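Local coordinates for flagellar hook-associated protein (PDB 4UT1) that probably serves as a structural junction protein that joins the flagellar hook to the filament, at residues Q277-D281 against V282-G286; A100-N103 against N104-S108; A111-A114 against T115-N119; V344-N347 against Q348-G352. All blocks are in the same frame, centred on the assembly; numbering follows the deposited sequence.

Interaction 1: Q277-D281 against V282-G286. With EDO (1,2-ethanediol), chain O.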
ATOM      1  N   GLN A 277      25.169 -19.494   4.993  1.00 19.88           N
ATOM      2  CA  GLN A 277      25.413 -18.085   5.254  1.00 21.96           C
ATOM      3  C   GLN A 277      24.494 -17.219   4.417  1.00 23.16           C
ATOM      4  O   GLN A 277      24.507 -17.301   3.189  1.00 24.47           O
ATOM      5  CB  GLN A 277      26.864 -17.717   4.955  1.00 23.60           C
ATOM      6  CG  GLN A 277      27.851 -18.269   5.942  1.00 25.56           C
ATOM      7  CD  GLN A 277      27.388 -18.100   7.380  1.00 23.71           C
ATOM      8  OE1 GLN A 277      27.187 -19.086   8.082  1.00 27.23           O
ATOM      9  NE2 GLN A 277      27.200 -16.854   7.816  1.00 19.14           N
ATOM     10  N   TYR A 278      23.702 -16.388   5.080  1.00 19.59           N
ATOM     11  CA  TYR A 278      22.806 -15.478   4.376  1.00 25.26           C
ATOM     12  C   TYR A 278      23.523 -14.213   3.940  1.00 28.69           C
ATOM     13  O   TYR A 278      23.825 -13.360   4.770  1.00 32.51           O
ATOM     14  CB  TYR A 278      21.631 -15.064   5.250  1.00 24.14           C
ATOM     15  CG  TYR A 278      20.589 -16.114   5.527  1.00 27.34           C
ATOM     16  CD1 TYR A 278      19.777 -16.608   4.516  1.00 21.14           C
ATOM     17  CD2 TYR A 278      20.371 -16.560   6.824  1.00 27.30           C
ATOM     18  CE1 TYR A 278      18.799 -17.555   4.784  1.00 26.05           C
ATOM     19  CE2 TYR A 278      19.398 -17.493   7.106  1.00 31.11           C
ATOM     20  CZ  TYR A 278      18.617 -17.991   6.087  1.00 32.58           C
ATOM     21  OH  TYR A 278      17.654 -18.928   6.391  1.00 33.81           O
ATOM     22  N   LEU A 279      23.751 -14.063   2.642  1.00 25.52           N
ATOM     23  CA  LEU A 279      24.331 -12.834   2.118  1.00 26.75           C
ATOM     24  C   LEU A 279      23.243 -11.768   1.916  1.00 27.99           C
ATOM     25  O   LEU A 279      22.283 -11.989   1.175  1.00 30.36           O
ATOM     26  CB  LEU A 279      25.053 -13.107   0.802  1.00 24.37           C
ATOM     27  CG  LEU A 279      25.901 -14.381   0.741  1.00 26.17           C
ATOM     28  CD1 LEU A 279      26.544 -14.519  -0.622  1.00 25.35           C
ATOM     29  CD2 LEU A 279      26.959 -14.390   1.838  1.00 25.89           C
ATOM     30  N   PRO A 280      23.389 -10.608   2.574  1.00 29.35           N
ATOM     31  CA  PRO A 280      22.400  -9.524   2.485  1.00 28.96           C
ATOM     32  C   PRO A 280      22.211  -9.042   1.049  1.00 28.02           C
ATOM     33  O   PRO A 280      23.212  -8.832   0.367  1.00 30.28           O
ATOM     34  CB  PRO A 280      23.011  -8.414   3.345  1.00 30.02           C
ATOM     35  CG  PRO A 280      24.016  -9.109   4.223  1.00 29.40           C
ATOM     36  CD  PRO A 280      24.546 -10.244   3.413  1.00 30.35           C
ATOM     37  N   ASP A 281      20.968  -8.870   0.604  1.00 30.22           N
ATOM     38  CA  ASP A 281      20.700  -8.401  -0.762  1.00 29.58           C
ATOM     39  C   ASP A 281      21.524  -7.159  -1.099  1.00 29.15           C
ATOM     40  O   ASP A 281      22.092  -7.047  -2.186  1.00 27.19           O
ATOM     41  CB  ASP A 281      19.210  -8.090  -0.958  1.00 27.33           C
ATOM     42  CG  ASP A 281      18.348  -9.337  -0.989  1.00 26.82           C
ATOM     43  OD1 ASP A 281      18.868 -10.447  -0.766  1.00 30.09           O
ATOM     44  OD2 ASP A 281      17.134  -9.203  -1.222  1.00 26.92           O
ATOM     45  N   VAL A 282      21.592  -6.234  -0.149  1.00 29.34           N
ATOM     46  CA  VAL A 282      22.253  -4.958  -0.378  1.00 30.84           C
ATOM     47  C   VAL A 282      23.764  -5.102  -0.612  1.00 29.75           C
ATOM     48  O   VAL A 282      24.383  -4.233  -1.223  1.00 31.11           O
ATOM     49  CB  VAL A 282      22.007  -3.999   0.802  1.00 31.73           C
ATOM     50  CG1 VAL A 282      22.655  -4.545   2.082  1.00 32.03           C
ATOM     51  CG2 VAL A 282      22.521  -2.607   0.477  1.00 31.62           C
ATOM     52  N   SER A 283      24.359  -6.192  -0.134  1.00 30.36           N
ATOM     53  CA  SER A 283      25.792  -6.400  -0.300  1.00 25.52           C
ATOM     54  C   SER A 283      26.114  -7.029  -1.663  1.00 33.35           C
ATOM     55  O   SER A 283      27.259  -6.995  -2.136  1.00 25.09           O
ATOM     56  CB  SER A 283      26.334  -7.296   0.814  1.00 33.72           C
ATOM     57  OG  SER A 283      25.858  -8.627   0.662  1.00 26.28           O
ATOM     58  N   LEU A 284      25.092  -7.614  -2.273  1.00 28.37           N
ATOM     59  CA  LEU A 284      25.245  -8.372  -3.515  1.00 24.85           C
ATOM     60  C   LEU A 284      25.114  -7.479  -4.737  1.00 25.72           C
ATOM     61  O   LEU A 284      24.246  -7.681  -5.579  1.00 26.57           O
ATOM     62  CB  LEU A 284      24.206  -9.491  -3.566  1.00 26.87           C
ATOM     63  CG  LEU A 284      24.463 -10.631  -2.578  1.00 29.51           C
ATOM     64  CD1 LEU A 284      23.163 -11.174  -1.989  1.00 29.11           C
ATOM     65  CD2 LEU A 284      25.232 -11.728  -3.273  1.00 27.97           C
ATOM     66  N   THR A 285      25.988  -6.490  -4.833  1.00 25.32           N
ATOM     67  CA  THR A 285      25.973  -5.571  -5.956  1.00 24.80           C
ATOM     68  C   THR A 285      26.653  -6.131  -7.200  1.00 19.67           C
ATOM     69  O   THR A 285      27.434  -7.088  -7.135  1.00 21.36           O
ATOM     70  CB  THR A 285      26.665  -4.266  -5.594  1.00 21.83           C
ATOM     71  OG1 THR A 285      27.957  -4.569  -5.053  1.00 24.34           O
ATOM     72  CG2 THR A 285      25.851  -3.514  -4.569  1.00 24.16           C
ATOM     73  N   GLY A 286      26.346  -5.507  -8.330  1.00 18.05           N
ATOM     74  CA  GLY A 286      26.975  -5.818  -9.596  1.00 16.25           C
ATOM     75  C   GLY A 286      26.363  -7.010 -10.283  1.00 15.24           C
ATOM     76  O   GLY A 286      25.810  -7.899  -9.620  1.00 18.77           O
TER
HETATM   77  C1  EDO O1641      20.010 -11.955   4.332  1.00 30.13           C
HETATM   78  O1  EDO O1641      19.007 -12.459   5.218  1.00 36.24           O
HETATM   79  C2  EDO O1641      19.429 -11.915   2.926  1.00 30.22           C
HETATM   80  O2  EDO O1641      20.130 -12.856   2.097  1.00 33.76           O
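P280 and S283 meet round a tight turn where the chain leaves strand 277-278, and backbone hydrogen bonds make the first layer of the contact. P280 O takes S283 N at 2.9 Å, from above the carbonyl plane, and a weak bond from L284 N. The next acceptor along, D281 O, receives L284 N at 3.1 Å, so the chain winds as a short 3-10 turn. L284 is then the centre of an inverse gamma turn, and its buried carbonyl O has no partner in the model.

A side-chain bond reinforces the backbone. S283 OG stands between the backbone N and the carbonyl carbon (chi1 70°), which swings it back to P280 O at 2.7 Å, in the carbonyl plane and on a lone pair. The small hydroxyl of serine suits this place: it reaches the oxygen while lying against P280 CD. Proline, with its phi fixed by the ring, suits the entry to the turn.

Apolar contacts flank these bonds. L279 and L284 cross at about a right angle, with L279 CB 3.9 Å from L284 CD1. At the exposed pair, P280 CB and V282 CG1 are 4.1 Å apart.

Charge ties down D281, whose carboxylate forms a salt bridge with R296 and a hydrogen bond with T261. L279 is backbone-paired with I262 of the neighbouring strand 260-265, and L284 touches I262 as well as L289 and L293 of helix 287-322, so the turn joins the sheet edge to that long helix.

Interaction 2: A100-N103 against N104-S108; sequences AQLN and NYVGS
N104 leans back on A100 in the last turns of helix 80-106, whose C-terminal end is marked by G107, the first residue to leave helical angles. Its CB lies 3.5 Å from A100 O. The next atom, CG, stands beside the backbone N (chi1 -69°) and comes to 3.1 Å from A100 O, so that the amide carbon rests against the carbonyl of the preceding turn. At the tip, ND2 also lies near A100 O but at a poor angle for bonding, whereas OD1 accepts a hydrogen bond from a water. That same water accepts one from N103 ND2 at 3.3 Å, so two consecutive asparagine amides share one solvent molecule. N104 is exposed, while N103 borders I604 of helix 593-630; amides suit such an edge because they can bind water.

The inward face is apolar. L102 and V106 lie side by side and point the same way, with L102 CD1 4.0 Å from V106 CG2; L102 packs on Y158 and L161 of helix 134-193, and both touch helix 593-630, V106 through Y600 and V601.

Regular i to i+4 bonds hold the backbone as far as the glycine. G107 leaves the helix with a positive phi of 75° and an extended psi of -147°, a combination easy for a residue without CB, and it ends the run by giving its N-H to the carbonyl of N103, at 3.0 Å between G107 N and N103 O.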
ATOM      1  N   ALA A 100      11.823  -1.657 -17.664  1.00 16.89           N
ATOM      2  CA  ALA A 100      11.213  -1.329 -18.951  1.00 18.32           C
ATOM      3  C   ALA A 100      10.008  -2.242 -19.197  1.00 19.42           C
ATOM      4  O   ALA A 100       8.949  -1.792 -19.650  1.00 17.76           O
ATOM      5  CB  ALA A 100      12.224  -1.452 -20.083  1.00 17.75           C
ATOM      6  N   GLN A 101      10.185  -3.529 -18.898  1.00 16.78           N
ATOM      7  CA  GLN A 101       9.098  -4.501 -18.956  1.00 19.64           C
ATOM      8  C   GLN A 101       7.912  -4.068 -18.083  1.00 20.12           C
ATOM      9  O   GLN A 101       6.767  -4.053 -18.542  1.00 20.07           O
ATOM     10  CB  GLN A 101       9.586  -5.893 -18.524  1.00 21.24           C
ATOM     11  CG  GLN A 101       8.492  -6.957 -18.580  1.00 26.34           C
ATOM     12  CD  GLN A 101       8.914  -8.286 -17.983  1.00 31.01           C
ATOM     13  OE1 GLN A 101       8.071  -9.136 -17.687  1.00 41.70           O
ATOM     14  NE2 GLN A 101      10.215  -8.476 -17.809  1.00 25.87           N
ATOM     15  N   LEU A 102       8.183  -3.716 -16.828  1.00 14.04           N
ATOM     16  CA  LEU A 102       7.137  -3.242 -15.927  1.00 14.52           C
ATOM     17  C   LEU A 102       6.462  -1.975 -16.466  1.00 15.84           C
ATOM     18  O   LEU A 102       5.237  -1.863 -16.479  1.00 15.16           O
ATOM     19  CB  LEU A 102       7.715  -2.986 -14.528  1.00 15.39           C
ATOM     20  CG  LEU A 102       6.705  -2.490 -13.493  1.00 13.34           C
ATOM     21  CD1 LEU A 102       5.599  -3.526 -13.246  1.00 16.14           C
ATOM     22  CD2 LEU A 102       7.405  -2.107 -12.194  1.00 16.21           C
ATOM     23  N   ASN A 103       7.270  -1.025 -16.920  1.00 16.28           N
ATOM     24  CA  ASN A 103       6.752   0.251 -17.406  1.00 16.68           C
ATOM     25  C   ASN A 103       5.805   0.092 -18.596  1.00 18.16           C
ATOM     26  O   ASN A 103       4.752   0.746 -18.673  1.00 17.70           O
ATOM     27  CB  ASN A 103       7.917   1.169 -17.788  1.00 17.61           C
ATOM     28  CG  ASN A 103       7.467   2.589 -18.066  1.00 20.44           C
ATOM     29  OD1 ASN A 103       6.681   3.163 -17.301  1.00 18.04           O
ATOM     30  ND2 ASN A 103       7.944   3.158 -19.168  1.00 22.13           N
ATOM     31  N   ASN A 104       6.190  -0.774 -19.523  1.00 16.74           N
ATOM     32  CA  ASN A 104       5.392  -1.055 -20.707  1.00 15.18           C
ATOM     33  C   ASN A 104       4.080  -1.686 -20.294  1.00 19.09           C
ATOM     34  O   ASN A 104       3.018  -1.408 -20.870  1.00 18.98           O
ATOM     35  CB  ASN A 104       6.154  -1.979 -21.672  1.00 18.95           C
ATOM     36  CG  ASN A 104       7.346  -1.300 -22.314  1.00 24.59           C
ATOM     37  OD1 ASN A 104       7.467  -0.077 -22.289  1.00 30.69           O
ATOM     38  ND2 ASN A 104       8.234  -2.095 -22.908  1.00 31.22           N
ATOM     39  N   TYR A 105       4.149  -2.529 -19.271  1.00 19.84           N
ATOM     40  CA  TYR A 105       2.946  -3.133 -18.734  1.00 19.28           C
ATOM     41  C   TYR A 105       2.018  -2.098 -18.093  1.00 19.29           C
ATOM     42  O   TYR A 105       0.830  -2.075 -18.384  1.00 17.29           O
ATOM     43  CB  TYR A 105       3.276  -4.197 -17.696  1.00 23.71           C
ATOM     44  CG  TYR A 105       2.028  -4.662 -16.997  1.00 22.63           C
ATOM     45  CD1 TYR A 105       1.171  -5.575 -17.604  1.00 26.90           C
ATOM     46  CD2 TYR A 105       1.678  -4.160 -15.748  1.00 27.54           C
ATOM     47  CE1 TYR A 105       0.011  -5.992 -16.975  1.00 29.59           C
ATOM     48  CE2 TYR A 105       0.516  -4.571 -15.111  1.00 26.54           C
ATOM     49  CZ  TYR A 105      -0.307  -5.489 -15.729  1.00 23.23           C
ATOM     50  OH  TYR A 105      -1.457  -5.898 -15.096  1.00 27.20           O
ATOM     51  N   VAL A 106       2.563  -1.267 -17.208  1.00 16.63           N
ATOM     52  CA  VAL A 106       1.753  -0.317 -16.442  1.00 19.16           C
ATOM     53  C   VAL A 106       1.088   0.750 -17.311  1.00 19.85           C
ATOM     54  O   VAL A 106      -0.059   1.128 -17.054  1.00 18.23           O
ATOM     55  CB  VAL A 106       2.590   0.376 -15.355  1.00 16.35           C
ATOM     56  CG1 VAL A 106       1.814   1.493 -14.724  1.00 21.35           C
ATOM     57  CG2 VAL A 106       2.979  -0.638 -14.289  1.00 18.30           C
ATOM     58  N   GLY A 107       1.801   1.243 -18.324  1.00 17.48           N
ATOM     59  CA  GLY A 107       1.221   2.215 -19.244  1.00 21.99           C
ATOM     60  C   GLY A 107       1.093   3.625 -18.688  1.00 19.94           C
ATOM     61  O   GLY A 107       1.907   4.055 -17.867  1.00 17.41           O
ATOM     62  N   SER A 108       0.053   4.340 -19.123  1.00 17.44           N
ATOM     63  CA  SER A 108      -0.086   5.765 -18.848  1.00 18.48           C
ATOM     64  C   SER A 108      -0.544   6.080 -17.415  1.00 19.90           C
ATOM     65  O   SER A 108      -1.385   5.373 -16.856  1.00 20.34           O
ATOM     66  CB  SER A 108      -1.072   6.381 -19.859  1.00 19.07           C
ATOM     67  OG  SER A 108      -1.572   7.618 -19.388  1.00 19.51           O
TER
HETATM   68  O   HOH W   1       9.435   1.024 -21.115  1.00 28.55           O

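Interaction 3: A111-A114 against T115-N119. With EDO (1,2-ethanediol), chain C.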
ATOM      1  N   ALA A 111      -4.348   6.629 -17.374  1.00 21.78           N
ATOM      2  CA  ALA A 111      -5.195   5.616 -17.997  1.00 24.37           C
ATOM      3  C   ALA A 111      -5.303   4.378 -17.110  1.00 21.36           C
ATOM      4  O   ALA A 111      -4.990   4.429 -15.918  1.00 19.34           O
ATOM      5  CB  ALA A 111      -4.653   5.233 -19.376  1.00 25.58           C
ATOM      6  N   GLY A 112      -5.739   3.269 -17.704  1.00 20.35           N
ATOM      7  CA  GLY A 112      -5.798   2.002 -16.999  1.00 19.08           C
ATOM      8  C   GLY A 112      -6.616   2.092 -15.725  1.00 20.23           C
ATOM      9  O   GLY A 112      -7.752   2.559 -15.734  1.00 19.13           O
ATOM     10  N   ILE A 113      -6.024   1.667 -14.617  1.00 19.08           N
ATOM     11  CA  ILE A 113      -6.728   1.643 -13.345  1.00 19.66           C
ATOM     12  C   ILE A 113      -7.251   3.029 -12.935  1.00 17.92           C
ATOM     13  O   ILE A 113      -8.310   3.137 -12.329  1.00 15.09           O
ATOM     14  CB  ILE A 113      -5.821   1.057 -12.244  1.00 19.49           C
ATOM     15  CG1 ILE A 113      -5.754  -0.473 -12.403  1.00 18.60           C
ATOM     16  CG2 ILE A 113      -6.336   1.455 -10.861  1.00 15.70           C
ATOM     17  CD1 ILE A 113      -4.514  -1.126 -11.833  1.00 17.84           C
ATOM     18  N   ALA A 114      -6.527   4.092 -13.282  1.00 17.42           N
ATOM     19  CA  ALA A 114      -7.009   5.440 -12.967  1.00 17.40           C
ATOM     20  C   ALA A 114      -8.328   5.715 -13.694  1.00 16.35           C
ATOM     21  O   ALA A 114      -9.260   6.309 -13.132  1.00 18.33           O
ATOM     22  CB  ALA A 114      -5.969   6.489 -13.335  1.00 23.03           C
ATOM     23  N   THR A 115      -8.418   5.265 -14.935  1.00 15.06           N
ATOM     24  CA  THR A 115      -9.644   5.447 -15.698  1.00 16.90           C
ATOM     25  C   THR A 115     -10.778   4.605 -15.120  1.00 14.39           C
ATOM     26  O   THR A 115     -11.904   5.071 -15.039  1.00 14.99           O
ATOM     27  CB  THR A 115      -9.455   5.097 -17.183  1.00 18.32           C
ATOM     28  OG1 THR A 115      -8.623   6.089 -17.795  1.00 24.20           O
ATOM     29  CG2 THR A 115     -10.797   5.083 -17.887  1.00 17.31           C
ATOM     30  N   ALA A 116     -10.475   3.369 -14.727  1.00 13.42           N
ATOM     31  CA  ALA A 116     -11.488   2.494 -14.131  1.00 14.61           C
ATOM     32  C   ALA A 116     -12.033   3.106 -12.838  1.00 14.98           C
ATOM     33  O   ALA A 116     -13.227   3.017 -12.554  1.00 14.08           O
ATOM     34  CB  ALA A 116     -10.919   1.106 -13.859  1.00 14.37           C
ATOM     35  N   ILE A 117     -11.158   3.722 -12.051  1.00 15.18           N
ATOM     36  CA  ILE A 117     -11.599   4.362 -10.806  1.00 12.54           C
ATOM     37  C   ILE A 117     -12.528   5.542 -11.118  1.00 16.93           C
ATOM     38  O   ILE A 117     -13.633   5.641 -10.566  1.00 14.26           O
ATOM     39  CB  ILE A 117     -10.404   4.834  -9.962  1.00 11.94           C
ATOM     40  CG1 ILE A 117      -9.640   3.630  -9.426  1.00 13.89           C
ATOM     41  CG2 ILE A 117     -10.874   5.649  -8.767  1.00 16.02           C
ATOM     42  CD1 ILE A 117      -8.378   4.006  -8.672  1.00 14.21           C
ATOM     43  N   THR A 118     -12.088   6.426 -12.008  1.00 15.47           N
ATOM     44  CA  THR A 118     -12.911   7.573 -12.414  1.00 16.33           C
ATOM     45  C   THR A 118     -14.291   7.138 -12.901  1.00 16.87           C
ATOM     46  O   THR A 118     -15.313   7.736 -12.532  1.00 15.32           O
ATOM     47  CB  THR A 118     -12.233   8.390 -13.535  1.00 15.57           C
ATOM     48  OG1 THR A 118     -10.965   8.869 -13.072  1.00 22.20           O
ATOM     49  CG2 THR A 118     -13.106   9.573 -13.944  1.00 22.20           C
ATOM     50  N   ASN A 119     -14.312   6.104 -13.733  1.00 12.56           N
ATOM     51  CA  ASN A 119     -15.550   5.594 -14.308  1.00 15.97           C
ATOM     52  C   ASN A 119     -16.490   5.000 -13.261  1.00 17.72           C
ATOM     53  O   ASN A 119     -17.715   5.122 -13.365  1.00 16.84           O
ATOM     54  CB  ASN A 119     -15.237   4.555 -15.392  1.00 15.47           C
ATOM     55  CG  ASN A 119     -14.742   5.194 -16.679  1.00 17.25           C
ATOM     56  OD1 ASN A 119     -14.842   6.404 -16.846  1.00 18.26           O
ATOM     57  ND2 ASN A 119     -14.209   4.384 -17.594  1.00 15.96           N
TER
HETATM   58  C1  EDO C1629     -16.125   0.165 -17.762  1.00 28.99           C
HETATM   59  O1  EDO C1629     -17.170  -0.631 -17.180  1.00 27.51           O
HETATM   60  C2  EDO C1629     -15.773   1.319 -16.822  1.00 24.20           C
HETATM   61  O2  EDO C1629     -14.385   1.299 -16.450  1.00 18.48           O
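Helix 113-129 starts here, with G112 at its N-cap and I113 to T118 forming its first turns. G112 takes a positive phi of 56°, easy for a residue without a side chain, and then offers the first carbonyl of the helix. Its O accepts A116 N at 3.0 Å, in the carbonyl plane, and a weak bond from T115 N. The next bond runs from I117 N to I113 O at 2.9 Å.

A114 O is gripped twice. T118 N reaches it at 3.0 Å along a nearly straight N-H, and T118 OG1 reaches it at 3.1 Å from the opposite face of the carbonyl plane. The hydroxyl can do this because chi1 of -59° sets OG1 beside its own backbone N, aimed down the helix toward the preceding turn. A threonine in the first turns of a helix can thus satisfy its hydroxyl on the carbonyl four residues back. T115 OG1 stands over the entry to the helix instead, in packing contact with A111 CA.

Among the apolar residues, I113 CG2 meets I117 CD1 at 3.9 Å, and I117 CG1 presses on I113 O at 3.2 Å. I113 faces L151 and Q150 of helix 134-193 and also Y597 of helix 593-630, while the small A116 fits close to L147. N119 ND2 gives a weak bond to an ethanediol, probably from the crystallisation liquor, that is also held by N143 and T146 of helix 134-193. This is a helix N-terminus with glycine at the N-cap, its carbonyl starting the i to i+4 series, packed in a bundle with helices 134-193 and 593-630.

Interaction 4: V344-N347 against Q348-G352; sequences VYAN and QNNTG. With EDO (1,2-ethanediol), chain L.
N347 and N350 close a type I beta turn that follows directly on strand 343-346. The strand runs extended to A346, and Q348 and N349 then take the two middle places of the turn with helical-like backbone angles. The closing bond, N350 N to N347 O, is 3.0 Å long and meets the carbonyl from well above its plane.

The side chain of N347 repeats the turn on its own scale. Its CG lies opposite the backbone N (chi1 -173°), which carries the amide forward over the bend, where OD1 accepts N349 N at 2.8 Å. OD1 also takes N349 ND2 at 2.9 Å. Both donors lie in the plane of the N347 amide and on lone pairs, and the two amide groups run alongside with their planes 30° apart. Two bonds on one oxygen should hold the N347 amide steady, and asparagine has the right length for it.

N350 turns back toward the strand: its ND2 is 3.9 Å from A346 CB, and its CG lies 3.3 Å from N347 O. Its OD1 is taken up by S421 N of strand 421-425, the strand beside 343-346, to which N347 is also backbone-bonded. The turn is thereby fastened to the sheet it leaves. A side-chain oxygen bonded to the N-H two residues on defines an Asx turn, here superposed on the type I beta turn.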
ATOM      1  N   VAL A 344       1.968 -10.822   7.198  1.00 15.46           N
ATOM      2  CA  VAL A 344       2.999 -10.768   8.229  1.00 13.95           C
ATOM      3  C   VAL A 344       3.797 -12.077   8.248  1.00 14.86           C
ATOM      4  O   VAL A 344       3.227 -13.167   8.302  1.00 17.01           O
ATOM      5  CB  VAL A 344       2.408 -10.509   9.626  1.00 20.07           C
ATOM      6  CG1 VAL A 344       3.530 -10.374  10.657  1.00 17.06           C
ATOM      7  CG2 VAL A 344       1.526  -9.265   9.613  1.00 15.00           C
ATOM      8  N   TYR A 345       5.113 -11.952   8.160  1.00 12.62           N
ATOM      9  CA  TYR A 345       6.012 -13.101   8.288  1.00 12.60           C
ATOM     10  C   TYR A 345       6.917 -12.946   9.496  1.00 15.70           C
ATOM     11  O   TYR A 345       7.587 -11.927   9.628  1.00 14.42           O
ATOM     12  CB  TYR A 345       6.901 -13.264   7.052  1.00 16.26           C
ATOM     13  CG  TYR A 345       6.163 -13.443   5.757  1.00 17.51           C
ATOM     14  CD1 TYR A 345       5.496 -14.621   5.484  1.00 19.60           C
ATOM     15  CD2 TYR A 345       6.137 -12.430   4.806  1.00 15.81           C
ATOM     16  CE1 TYR A 345       4.816 -14.791   4.302  1.00 20.18           C
ATOM     17  CE2 TYR A 345       5.466 -12.591   3.623  1.00 18.47           C
ATOM     18  CZ  TYR A 345       4.808 -13.777   3.375  1.00 19.26           C
ATOM     19  OH  TYR A 345       4.135 -13.958   2.199  1.00 20.68           O
ATOM     20  N   ALA A 346       6.967 -13.961  10.355  1.00 15.41           N
ATOM     21  CA  ALA A 346       8.005 -14.000  11.379  1.00 15.94           C
ATOM     22  C   ALA A 346       9.329 -14.336  10.686  1.00 18.39           C
ATOM     23  O   ALA A 346       9.401 -15.279   9.900  1.00 20.88           O
ATOM     24  CB  ALA A 346       7.670 -15.012  12.456  1.00 18.77           C
ATOM     25  N   ASN A 347      10.349 -13.516  10.908  1.00 16.06           N
ATOM     26  CA  ASN A 347      11.637 -13.726  10.265  1.00 16.19           C
ATOM     27  C   ASN A 347      12.172 -15.095  10.666  1.00 18.74           C
ATOM     28  O   ASN A 347      11.990 -15.524  11.801  1.00 20.96           O
ATOM     29  CB  ASN A 347      12.619 -12.607  10.639  1.00 18.20           C
ATOM     30  CG  ASN A 347      13.927 -12.682   9.863  1.00 20.09           C
ATOM     31  OD1 ASN A 347      14.731 -13.587  10.068  1.00 18.34           O
ATOM     32  ND2 ASN A 347      14.156 -11.706   8.989  1.00 18.63           N
ATOM     33  N   GLN A 348      12.805 -15.789   9.726  1.00 19.93           N
ATOM     34  CA  GLN A 348      13.254 -17.151   9.988  1.00 19.54           C
ATOM     35  C   GLN A 348      14.369 -17.188  11.039  1.00 21.57           C
ATOM     36  O   GLN A 348      14.647 -18.235  11.617  1.00 20.52           O
ATOM     37  CB  GLN A 348      13.729 -17.818   8.698  1.00 25.31           C
ATOM     38  CG  GLN A 348      12.597 -18.207   7.748  1.00 32.86           C
ATOM     39  CD  GLN A 348      11.672 -19.267   8.336  1.00 40.19           C
ATOM     40  OE1 GLN A 348      11.002 -19.037   9.348  1.00 36.47           O
ATOM     41  NE2 GLN A 348      11.635 -20.437   7.701  1.00 42.80           N
ATOM     42  N   ASN A 349      15.010 -16.049  11.272  1.00 21.05           N
ATOM     43  CA  ASN A 349      16.067 -15.961  12.276  1.00 20.53           C
ATOM     44  C   ASN A 349      15.521 -15.828  13.701  1.00 23.05           C
ATOM     45  O   ASN A 349      16.284 -15.911  14.657  1.00 21.62           O
ATOM     46  CB  ASN A 349      17.002 -14.780  11.977  1.00 18.62           C
ATOM     47  CG  ASN A 349      17.853 -14.996  10.729  1.00 24.38           C
ATOM     48  OD1 ASN A 349      18.856 -15.720  10.751  1.00 21.15           O
ATOM     49  ND2 ASN A 349      17.474 -14.338   9.644  1.00 21.05           N
ATOM     50  N   ASN A 350      14.210 -15.625  13.843  1.00 21.83           N
ATOM     51  CA  ASN A 350      13.606 -15.442  15.174  1.00 22.53           C
ATOM     52  C   ASN A 350      13.890 -16.593  16.133  1.00 20.83           C
ATOM     53  O   ASN A 350      13.955 -17.752  15.724  1.00 20.45           O
ATOM     54  CB  ASN A 350      12.093 -15.250  15.062  1.00 18.47           C
ATOM     55  CG  ASN A 350      11.724 -13.861  14.625  1.00 16.34           C
ATOM     56  OD1 ASN A 350      12.585 -13.096  14.201  1.00 18.07           O
ATOM     57  ND2 ASN A 350      10.444 -13.520  14.720  1.00 18.02           N
ATOM     58  N   THR A 351      14.078 -16.255  17.405  1.00 21.50           N
ATOM     59  CA  THR A 351      14.307 -17.254  18.447  1.00 27.25           C
ATOM     60  C   THR A 351      13.108 -17.309  19.402  1.00 27.35           C
ATOM     61  O   THR A 351      12.834 -18.341  20.011  1.00 25.74           O
ATOM     62  CB  THR A 351      15.616 -16.970  19.234  1.00 21.83           C
ATOM     63  OG1 THR A 351      15.501 -15.725  19.933  1.00 21.86           O
ATOM     64  CG2 THR A 351      16.808 -16.896  18.277  1.00 19.67           C
ATOM     65  N   GLY A 352      12.383 -16.200  19.518  1.00 21.67           N
ATOM     66  CA  GLY A 352      11.155 -16.181  20.288  1.00 25.25           C
ATOM     67  C   GLY A 352      10.017 -16.793  19.486  1.00 28.38           C
ATOM     68  O   GLY A 352      10.188 -17.144  18.315  1.00 33.44           O
TER
HETATM   69  C1  EDO L1638       1.520 -14.005   5.791  1.00 20.96           C
HETATM   70  O1  EDO L1638       0.404 -13.315   6.381  1.00 19.52           O
HETATM   71  C2  EDO L1638       1.071 -15.207   4.966  1.00 25.55           C
HETATM   72  O2  EDO L1638       0.579 -16.268   5.794  1.00 20.57           O

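In the fold
Along the chain the order is interaction 2, interaction 3, interaction 1, interaction 4. Interactions 2 and 3 adjoin in sequence, one ending helix 80-106 and the other starting helix 113-129, with centres about 16 Å apart; both lie against helices 134-193 and 593-630, so together they bridge a break along the helical bundle. Interaction 1 links the edge strand of the six-stranded sheet to helix 287-322. Its centre is about 28 Å from that of interaction 2. Interaction 4 leaves an edge strand of the next, five-stranded sheet, and touches interaction 1 through Y278 CE2 and N349 OD1, 4.1 Å apart. Two contacts thus belong to the bundle, and two to sheet edges that meet.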